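Local coordinates for agarase (Microbulbifer thermotolerans, PDB 3WZ1), which hydrolyses internal beta-1,4-galactosidic linkages of agarose through its family 16 glycoside hydrolase domain, giving mainly neoagarotetraose, at residues E144-R149 against N242-N247; N52-T55 against E61-P64; V191-P196 against K230-I235. All coordinates share one frame; numbering follows the deposited sequence.

Contact 1. Residues E144-R149 against N242-N247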
loop_
_atom_site.group_PDB
_atom_site.type_symbol
_atom_site.label_atom_id
_atom_site.label_comp_id
_atom_site.label_asym_id
_atom_site.label_seq_id
_atom_site.Cartn_x
_atom_site.Cartn_y
_atom_site.Cartn_z
ATOM N N GLU A 144 2.131 -5.413 20.311
ATOM C CA GLU A 144 0.884 -4.699 20.453
ATOM C C GLU A 144 0.972 -3.241 19.952
ATOM O O GLU A 144 0.021 -2.734 19.373
ATOM C CB GLU A 144 0.425 -4.740 21.914
ATOM C CG GLU A 144 0.078 -6.162 22.379
ATOM C CD GLU A 144 1.239 -6.956 22.964
ATOM O OE1 GLU A 144 2.428 -6.508 22.988
ATOM O OE2 GLU A 144 0.982 -8.068 23.462
ATOM N N TRP A 145 2.114 -2.602 20.153
ATOM C CA TRP A 145 2.271 -1.212 19.718
ATOM C C TRP A 145 2.069 -1.121 18.202
ATOM O O TRP A 145 1.331 -0.267 17.704
ATOM C CB TRP A 145 3.657 -0.647 20.077
ATOM C CG TRP A 145 3.769 0.816 19.826
ATOM C CD1 TRP A 145 3.430 1.823 20.699
ATOM C CD2 TRP A 145 4.222 1.473 18.633
ATOM N NE1 TRP A 145 3.654 3.034 20.135
ATOM C CE2 TRP A 145 4.138 2.860 18.864
ATOM C CE3 TRP A 145 4.710 1.026 17.395
ATOM C CZ2 TRP A 145 4.504 3.795 17.905
ATOM C CZ3 TRP A 145 5.084 1.973 16.455
ATOM C CH2 TRP A 145 4.978 3.330 16.713
ATOM N N TYR A 146 2.715 -2.025 17.463
ATOM C CA TYR A 146 2.595 -1.993 16.006
ATOM C C TYR A 146 1.196 -2.343 15.520
ATOM O O TYR A 146 0.700 -1.798 14.522
ATOM C CB TYR A 146 3.639 -2.901 15.347
ATOM C CG TYR A 146 5.039 -2.321 15.443
ATOM C CD1 TYR A 146 5.449 -1.324 14.567
ATOM C CD2 TYR A 146 5.941 -2.718 16.428
ATOM C CE1 TYR A 146 6.698 -0.738 14.658
ATOM C CE2 TYR A 146 7.201 -2.146 16.507
ATOM C CZ TYR A 146 7.583 -1.166 15.616
ATOM O OH TYR A 146 8.838 -0.600 15.698
ATOM N N ALA A 147 0.526 -3.240 16.221
ATOM C CA ALA A 147 -0.824 -3.655 15.850
ATOM C C ALA A 147 -1.854 -2.527 15.948
ATOM O O ALA A 147 -2.907 -2.587 15.325
ATOM C CB ALA A 147 -1.253 -4.836 16.695
ATOM N N GLU A 148 -1.539 -1.506 16.734
ATOM C CA GLU A 148 -2.406 -0.332 16.854
ATOM C C GLU A 148 -1.998 0.837 15.973
ATOM O O GLU A 148 -2.587 1.932 16.097
ATOM C CB GLU A 148 -2.512 0.094 18.327
ATOM C CG GLU A 148 -3.240 -0.958 19.135
ATOM C CD GLU A 148 -3.296 -0.707 20.627
ATOM O OE1 GLU A 148 -2.907 0.371 21.092
ATOM O OE2 GLU A 148 -3.754 -1.637 21.329
ATOM N N ARG A 149 -1.072 0.630 15.032
ATOM C CA ARG A 149 -0.485 1.729 14.264
ATOM C C ARG A 149 -0.611 1.494 12.737
ATOM O O ARG A 149 -0.503 0.364 12.272
ATOM C CB ARG A 149 0.992 1.894 14.668
ATOM C CG ARG A 149 1.248 2.006 16.184
ATOM C CD ARG A 149 1.484 3.437 16.576
ATOM N NE ARG A 149 1.172 3.966 17.926
ATOM C CZ ARG A 149 0.710 3.368 19.041
ATOM N NH1 ARG A 149 0.467 2.071 19.196
ATOM N NH2 ARG A 149 0.489 4.167 20.068
ATOM N N ASN A 242 13.494 -5.604 5.467
ATOM C CA ASN A 242 14.795 -5.793 6.104
ATOM C C ASN A 242 14.885 -5.239 7.534
ATOM O O ASN A 242 15.473 -5.888 8.391
ATOM C CB ASN A 242 15.925 -5.177 5.293
ATOM C CG ASN A 242 16.236 -5.957 4.040
ATOM O OD1 ASN A 242 17.097 -6.852 4.024
ATOM N ND2 ASN A 242 15.552 -5.640 2.996
ATOM N N TRP A 243 14.288 -4.083 7.789
ATOM C CA TRP A 243 14.376 -3.494 9.133
ATOM C C TRP A 243 13.743 -4.423 10.175
ATOM O O TRP A 243 14.029 -4.295 11.366
ATOM C CB TRP A 243 13.767 -2.076 9.199
ATOM C CG TRP A 243 12.287 -2.058 9.164
ATOM C CD1 TRP A 243 11.471 -2.260 8.070
ATOM C CD2 TRP A 243 11.412 -1.878 10.276
ATOM N NE1 TRP A 243 10.162 -2.202 8.442
ATOM C CE2 TRP A 243 10.086 -1.976 9.791
ATOM C CE3 TRP A 243 11.616 -1.625 11.641
ATOM C CZ2 TRP A 243 8.979 -1.839 10.610
ATOM C CZ3 TRP A 243 10.509 -1.484 12.457
ATOM C CH2 TRP A 243 9.196 -1.602 11.941
ATOM N N ARG A 244 12.867 -5.338 9.732
ATOM C CA ARG A 244 12.293 -6.350 10.604
ATOM C C ARG A 244 13.137 -7.629 10.609
ATOM O O ARG A 244 13.645 -8.035 11.660
ATOM C CB ARG A 244 10.842 -6.655 10.197
ATOM C CG ARG A 244 9.956 -5.408 10.044
ATOM C CD ARG A 244 8.577 -5.612 10.641
ATOM N NE ARG A 244 8.590 -5.382 12.081
ATOM C CZ ARG A 244 7.581 -5.652 12.902
ATOM N NH1 ARG A 244 7.723 -5.364 14.199
ATOM N NH2 ARG A 244 6.452 -6.207 12.473
ATOM N N SER A 245 13.282 -8.293 9.457
ATOM C CA SER A 245 13.872 -9.627 9.431
ATOM C C SER A 245 15.393 -9.634 9.589
ATOM O O SER A 245 15.940 -10.646 10.047
ATOM C CB SER A 245 13.495 -10.409 8.158
ATOM O OG SER A 245 13.875 -9.714 6.988
ATOM N N ASP A 246 16.072 -8.549 9.241
ATOM C CA ASP A 246 17.526 -8.470 9.495
ATOM C C ASP A 246 17.739 -8.523 10.998
ATOM O O ASP A 246 18.821 -8.903 11.464
ATOM C CB ASP A 246 18.172 -7.164 9.027
ATOM C CG ASP A 246 18.289 -7.034 7.514
ATOM O OD1 ASP A 246 17.986 -7.984 6.782
ATOM O OD2 ASP A 246 18.684 -5.925 7.076
ATOM N N ASN A 247 16.723 -8.084 11.737
ATOM C CA ASN A 247 16.815 -7.853 13.161
ATOM C C ASN A 247 16.004 -8.826 13.985
ATOM O O ASN A 247 15.754 -8.558 15.159
ATOM C CB ASN A 247 16.428 -6.388 13.444
ATOM C CG ASN A 247 17.323 -5.405 12.714
ATOM O OD1 ASN A 247 16.856 -4.504 11.979
ATOM N ND2 ASN A 247 18.610 -5.595 12.851
#
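Tyr146 meets Trp243 and Arg244 where two short helical turns face each other on the GH16 jelly roll. The turns are the weakly bonded helix 144-147 and helix 242-245. CB of Tyr146 points toward the 242-247 segment, and CG, anti to the carbonyl carbon (chi1 -72°), sends the ring out between Trp243 and Arg244. On one flank, CD2 lies 3.9 Å from NH1 of Arg244, and CE2 is at much the same distance. The guanidinium sits over one face of the ring as a cation-pi contact, with Arg244 CZ 4.9 Å from the centroid of the Tyr146 ring and 10° off the ring normal. The opposite face of the Tyr146 ring is met by the rim of the neighbouring indole, with Trp145 CE3 over the ring centre. The ring thus has a guanidinium over one face and an indole edge over the other. On the other flank, CE1 of Tyr146 touches CH2 of Trp243 at 3.8 Å. The two rings meet obliquely, their planes 55° apart.

The chain of Arg244 bends at chi2 and chi3 to bring its end over the tyrosine. NH1 is also hydrogen-bonded to Gln143 and NH2 to the carbonyl of Val114, which should fix the turn of the guanidinium. Trp243 NE1 is bonded to Gln241. The Trp243 side chain lies about 6 Å from that of Glu134, the predicted proton donor, and about 3 Å from a bound glycerol, consistent with a place beside the substrate cleft. At the tip of the tyrosine, OH lies near the indole plane, 3.8 Å from Trp243 CZ3.

Contact 2. Residues N52-T55 against E61-P64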
loop_
_atom_site.group_PDB
_atom_site.type_symbol
_atom_site.label_atom_id
_atom_site.label_comp_id
_atom_site.label_asym_id
_atom_site.label_seq_id
_atom_site.Cartn_x
_atom_site.Cartn_y
_atom_site.Cartn_z
ATOM N N ASN A 52 9.239 -4.154 -11.783
ATOM C CA ASN A 52 10.347 -4.755 -12.528
ATOM C C ASN A 52 10.571 -6.172 -11.976
ATOM O O ASN A 52 9.825 -6.608 -11.088
ATOM C CB ASN A 52 11.580 -3.836 -12.470
ATOM C CG ASN A 52 12.138 -3.655 -11.066
ATOM O OD1 ASN A 52 12.331 -4.615 -10.329
ATOM N ND2 ASN A 52 12.434 -2.402 -10.694
ATOM N N PRO A 53 11.570 -6.913 -12.496
ATOM C CA PRO A 53 11.703 -8.291 -12.044
ATOM C C PRO A 53 12.220 -8.537 -10.625
ATOM O O PRO A 53 12.332 -9.702 -10.218
ATOM C CB PRO A 53 12.691 -8.884 -13.057
ATOM C CG PRO A 53 12.490 -8.056 -14.286
ATOM C CD PRO A 53 12.328 -6.672 -13.730
ATOM N N TRP A 54 12.565 -7.497 -9.872
ATOM C CA TRP A 54 13.017 -7.695 -8.498
ATOM C C TRP A 54 11.996 -8.495 -7.708
ATOM O O TRP A 54 10.809 -8.223 -7.801
ATOM C CB TRP A 54 13.225 -6.355 -7.823
ATOM C CG TRP A 54 13.876 -6.402 -6.490
ATOM C CD1 TRP A 54 15.038 -7.048 -6.164
ATOM C CD2 TRP A 54 13.463 -5.704 -5.312
ATOM N NE1 TRP A 54 15.339 -6.831 -4.839
ATOM C CE2 TRP A 54 14.401 -5.995 -4.301
ATOM C CE3 TRP A 54 12.375 -4.882 -5.001
ATOM C CZ2 TRP A 54 14.298 -5.474 -3.007
ATOM C CZ3 TRP A 54 12.283 -4.356 -3.708
ATOM C CH2 TRP A 54 13.240 -4.668 -2.731
ATOM N N THR A 55 12.463 -9.467 -6.939
ATOM C CA THR A 55 11.541 -10.319 -6.175
ATOM C C THR A 55 11.366 -9.916 -4.710
ATOM O O THR A 55 10.653 -10.603 -3.973
ATOM C CB THR A 55 11.943 -11.789 -6.281
ATOM O OG1 THR A 55 13.306 -11.933 -5.888
ATOM C CG2 THR A 55 11.738 -12.261 -7.728
ATOM N N GLU A 61 10.143 -13.351 -1.367
ATOM C CA GLU A 61 10.177 -13.670 -2.763
ATOM C C GLU A 61 8.771 -13.582 -3.332
ATOM O O GLU A 61 7.940 -14.450 -3.090
ATOM C CB GLU A 61 10.800 -15.043 -3.004
ATOM C CG GLU A 61 11.162 -15.234 -4.445
ATOM C CD GLU A 61 11.746 -16.608 -4.754
ATOM O OE1 GLU A 61 12.669 -17.066 -4.054
ATOM O OE2 GLU A 61 11.274 -17.192 -5.736
ATOM N N TRP A 62 8.466 -12.497 -4.043
ATOM C CA TRP A 62 7.116 -12.350 -4.597
ATOM C C TRP A 62 6.829 -13.461 -5.588
ATOM O O TRP A 62 7.708 -13.880 -6.334
ATOM C CB TRP A 62 6.901 -10.981 -5.235
ATOM C CG TRP A 62 6.935 -9.853 -4.233
ATOM C CD1 TRP A 62 6.206 -9.764 -3.060
ATOM C CD2 TRP A 62 7.686 -8.635 -4.324
ATOM N NE1 TRP A 62 6.483 -8.579 -2.419
ATOM C CE2 TRP A 62 7.394 -7.872 -3.167
ATOM C CE3 TRP A 62 8.566 -8.107 -5.275
ATOM C CZ2 TRP A 62 7.967 -6.618 -2.937
ATOM C CZ3 TRP A 62 9.127 -6.858 -5.040
ATOM C CH2 TRP A 62 8.828 -6.129 -3.878
ATOM N N HIS A 63 5.610 -13.976 -5.534
ATOM C CA HIS A 63 5.238 -15.197 -6.244
ATOM C C HIS A 63 3.823 -15.033 -6.799
ATOM O O HIS A 63 2.898 -14.660 -6.065
ATOM C CB HIS A 63 5.328 -16.340 -5.251
ATOM C CG HIS A 63 5.181 -17.717 -5.840
ATOM N ND1 HIS A 63 4.125 -18.095 -6.636
ATOM C CD2 HIS A 63 5.922 -18.833 -5.653
ATOM C CE1 HIS A 63 4.242 -19.377 -6.946
ATOM N NE2 HIS A 63 5.322 -19.852 -6.361
ATOM N N PRO A 64 3.626 -15.295 -8.108
ATOM C CA PRO A 64 2.329 -15.002 -8.712
ATOM C C PRO A 64 1.165 -15.800 -8.096
ATOM O O PRO A 64 0.038 -15.333 -8.096
ATOM C CB PRO A 64 2.549 -15.293 -10.210
ATOM C CG PRO A 64 3.706 -16.211 -10.245
ATOM C CD PRO A 64 4.583 -15.823 -9.097
#
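Thr55 and Trp62 are joined by the one backbone hydrogen bond between these segments. Trp62 N donates to Thr55 O at 2.9 Å, with an N-H...O angle of 163°. Thr55 O also takes a CA-H...O contact from Glu61 CA at 3.3 Å. Within the loop, Asn52 OD1 accepts from Trp54 N at 2.9 Å, which makes an Asx turn just ahead of the tryptophan.

The aromatic contact is an offset edge-to-face pair. The edge of Trp62 is directed at the face of Trp54, with the planes at 86° and the centroids of the six-membered rings 5.5 Å apart. CZ3 of Trp62 comes to 3.8 Å from CE3 of Trp54. CG of Trp54 is anti to the backbone N (chi1 -171°), which swings the indole back to meet Trp62. The Trp62 indole also packs against the loop backbone: Trp54 O lies at its edge, 3.4 Å from Trp62 CE3, while Thr55 O sits above one face. Its NE1 is hydrogen-bonded to Met238 O, so the ring is tied at its far side to strand 232-239.

The side chains of Thr55 and Glu61 run alongside each other, CB of Thr55 4.0 Å from CG of Glu61. The carboxylate of Glu61 goes on to a salt bridge with Lys81.

The arrangement closes a short loop onto strand 60-62 of the GH16 jelly roll. Trp54 lies about 8 Å, side chain to side chain, from Glu129, the predicted nucleophile, consistent with a loop bordering the active-site cleft.

Contact 3. Residues V191-P196 against K230-I235; sequences VYWRDP and KPMYAI
Trp193 and Met232 are brought together by their first torsions. CG of Trp193 is anti to the backbone N (chi1 176°), and this carries the indole across to the other strand. CG of Met232 stands beside its backbone N (chi1 -62°), and the chain then runs extended to CE. The two side chains meet in the buried core of the GH16 jelly roll, between strand 187-195 and strand 232-239. The strands do not pair here: the nearest CA atoms, those of Trp193 and Met232, are 10.8 Å apart.

The meeting is a Met-aromatic contact. SD of Met232 lies over a face of the indole, 4.5 Å from the centroid of the Trp193 six-membered ring and 26° off the ring normal. Two carbons of the methionine support it: CG is 3.8 Å from Trp193 CH2, and CE is 3.9 Å from Trp193 CZ2. The same ring is pinned at its nitrogen, for Trp193 NE1 is hydrogen-bonded to Leu228 O.

A leucine in place of Trp193 would probably leave the thioether of Met232 without its aromatic partner, open a gap in the core and strip Leu228 O of its indole donor.

Ile130 of strand 128-135 touches both Trp193 and Met232. Met232 also reaches Glu128, a sodium ligand, and its side chain is about 6 Å from that of Glu129, the predicted nucleophile. The contact thus packs against strand 128-135, which carries the predicted catalytic glutamates. Lys230 takes part through its backbone: Lys230 O sits at the indole edge, in the ring plane, 3.3 Å from Trp193 CH2.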
loop_
_atom_site.group_PDB
_atom_site.type_symbol
_atom_site.label_atom_id
_atom_site.label_comp_id
_atom_site.label_asym_id
_atom_site.label_seq_id
_atom_site.Cartn_x
_atom_site.Cartn_y
_atom_site.Cartn_z
ATOM N N VAL A 191 -4.690 8.556 0.349
ATOM C CA VAL A 191 -3.846 9.750 0.271
ATOM C C VAL A 191 -4.329 10.635 -0.869
ATOM O O VAL A 191 -4.639 10.148 -1.967
ATOM C CB VAL A 191 -2.350 9.400 0.089
ATOM C CG1 VAL A 191 -1.490 10.642 -0.166
ATOM C CG2 VAL A 191 -1.826 8.688 1.315
ATOM N N TYR A 192 -4.397 11.942 -0.590
ATOM C CA TYR A 192 -4.487 12.917 -1.656
ATOM C C TYR A 192 -3.081 13.344 -1.989
ATOM O O TYR A 192 -2.433 14.053 -1.206
ATOM C CB TYR A 192 -5.335 14.126 -1.281
ATOM C CG TYR A 192 -5.590 15.100 -2.434
ATOM C CD1 TYR A 192 -5.494 14.704 -3.767
ATOM C CD2 TYR A 192 -5.973 16.414 -2.177
ATOM C CE1 TYR A 192 -5.742 15.585 -4.804
ATOM C CE2 TYR A 192 -6.249 17.284 -3.203
ATOM C CZ TYR A 192 -6.123 16.872 -4.512
ATOM O OH TYR A 192 -6.404 17.765 -5.552
ATOM N N TRP A 193 -2.604 12.863 -3.137
ATOM C CA TRP A 193 -1.345 13.302 -3.705
ATOM C C TRP A 193 -1.698 14.511 -4.563
ATOM O O TRP A 193 -2.043 14.384 -5.740
ATOM C CB TRP A 193 -0.735 12.174 -4.515
ATOM C CG TRP A 193 0.529 12.461 -5.267
ATOM C CD1 TRP A 193 1.426 13.464 -5.055
ATOM C CD2 TRP A 193 1.048 11.673 -6.339
ATOM N NE1 TRP A 193 2.474 13.361 -5.946
ATOM C CE2 TRP A 193 2.253 12.276 -6.764
ATOM C CE3 TRP A 193 0.597 10.513 -6.999
ATOM C CZ2 TRP A 193 3.014 11.741 -7.789
ATOM C CZ3 TRP A 193 1.334 10.010 -8.036
ATOM C CH2 TRP A 193 2.544 10.617 -8.418
ATOM N N ARG A 194 -1.655 15.687 -3.939
ATOM C CA ARG A 194 -2.142 16.920 -4.562
ATOM C C ARG A 194 -1.165 17.518 -5.556
ATOM O O ARG A 194 -1.565 17.930 -6.648
ATOM C CB ARG A 194 -2.490 17.965 -3.507
ATOM C CG ARG A 194 -3.187 19.202 -4.063
ATOM C CD ARG A 194 -3.355 20.224 -2.950
ATOM N NE ARG A 194 -2.101 20.918 -2.684
ATOM C CZ ARG A 194 -1.905 21.774 -1.695
ATOM N NH1 ARG A 194 -2.871 22.047 -0.824
ATOM N NH2 ARG A 194 -0.732 22.369 -1.592
ATOM N N ASP A 195 0.103 17.563 -5.158
ATOM C CA ASP A 195 1.174 18.129 -5.965
ATOM C C ASP A 195 2.483 17.590 -5.395
ATOM O O ASP A 195 2.459 16.836 -4.422
ATOM C CB ASP A 195 1.071 19.675 -5.994
ATOM C CG ASP A 195 1.209 20.314 -4.631
ATOM O OD1 ASP A 195 2.253 20.119 -3.968
ATOM O OD2 ASP A 195 0.276 21.045 -4.223
ATOM N N PRO A 196 3.630 17.922 -6.002
ATOM C CA PRO A 196 4.862 17.276 -5.579
ATOM C C PRO A 196 5.287 17.571 -4.143
ATOM O O PRO A 196 6.187 16.914 -3.646
ATOM C CB PRO A 196 5.901 17.848 -6.559
ATOM C CG PRO A 196 5.112 18.101 -7.799
ATOM C CD PRO A 196 3.807 18.643 -7.267
ATOM N N LYS A 230 7.096 12.206 -10.236
ATOM C CA LYS A 230 7.146 11.188 -11.265
ATOM C C LYS A 230 5.866 10.365 -11.256
ATOM O O LYS A 230 5.245 10.192 -10.194
ATOM C CB LYS A 230 8.364 10.278 -11.074
ATOM C CG LYS A 230 9.676 11.027 -11.254
ATOM C CD LYS A 230 10.904 10.244 -10.812
ATOM C CE LYS A 230 12.133 11.088 -11.103
ATOM N NZ LYS A 230 13.435 10.513 -10.674
ATOM N N PRO A 231 5.454 9.852 -12.430
ATOM C CA PRO A 231 4.312 8.936 -12.396
ATOM C C PRO A 231 4.614 7.737 -11.508
ATOM O O PRO A 231 5.760 7.272 -11.473
ATOM C CB PRO A 231 4.162 8.501 -13.844
ATOM C CG PRO A 231 4.873 9.549 -14.652
ATOM C CD PRO A 231 6.003 9.999 -13.791
ATOM N N MET A 232 3.611 7.260 -10.770
ATOM C CA MET A 232 3.839 6.133 -9.868
ATOM C C MET A 232 2.835 5.023 -10.108
ATOM O O MET A 232 1.642 5.270 -10.314
ATOM C CB MET A 232 3.743 6.560 -8.404
ATOM C CG MET A 232 4.774 7.595 -7.997
ATOM S SD MET A 232 4.662 7.922 -6.232
ATOM C CE MET A 232 5.627 9.434 -6.139
ATOM N N TYR A 233 3.330 3.790 -10.042
ATOM C CA TYR A 233 2.507 2.606 -10.214
ATOM C C TYR A 233 1.906 2.205 -8.872
ATOM O O TYR A 233 2.575 2.300 -7.833
ATOM C CB TYR A 233 3.335 1.445 -10.792
ATOM C CG TYR A 233 3.818 1.774 -12.183
ATOM C CD1 TYR A 233 4.980 2.507 -12.381
ATOM C CD2 TYR A 233 3.066 1.400 -13.288
ATOM C CE1 TYR A 233 5.372 2.872 -13.653
ATOM C CE2 TYR A 233 3.461 1.762 -14.567
ATOM C CZ TYR A 233 4.608 2.489 -14.722
ATOM O OH TYR A 233 5.010 2.866 -15.996
ATOM N N ALA A 234 0.653 1.763 -8.898
ATOM C CA ALA A 234 0.009 1.215 -7.712
ATOM C C ALA A 234 0.487 -0.200 -7.458
ATOM O O ALA A 234 0.501 -1.018 -8.385
ATOM C CB ALA A 234 -1.496 1.238 -7.903
ATOM N N ILE A 235 0.829 -0.503 -6.204
ATOM C CA ILE A 235 1.317 -1.816 -5.826
ATOM C C ILE A 235 0.571 -2.260 -4.581
ATOM O O ILE A 235 0.419 -1.504 -3.614
ATOM C CB ILE A 235 2.842 -1.792 -5.551
ATOM C CG1 ILE A 235 3.595 -1.160 -6.741
ATOM C CG2 ILE A 235 3.355 -3.180 -5.239
ATOM C CD1 ILE A 235 5.052 -0.857 -6.443
#

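Overall arrangement
All three contacts lie within the GH16 catalytic domain. Contact 2 closes first along the chain. Contact 1 then opens at 144-149 and ends at 242-247, and both segments of contact 3 fall between. The centre of contact 2 is about 22 Å from the centres of both other contacts. The centres of contact 1 and contact 3 are about 25 Å apart, on opposite sides of the chain's centre. Strand 232-239 runs from contact 3 toward helix 242-245 of contact 1. Strand 87-94 pairs with both 60-62 and 232-239. All three contacts come near a predicted catalytic glutamate, contact 3 from the buried core, contacts 1 and 2 from more exposed places, consistent with the surroundings of the cleft.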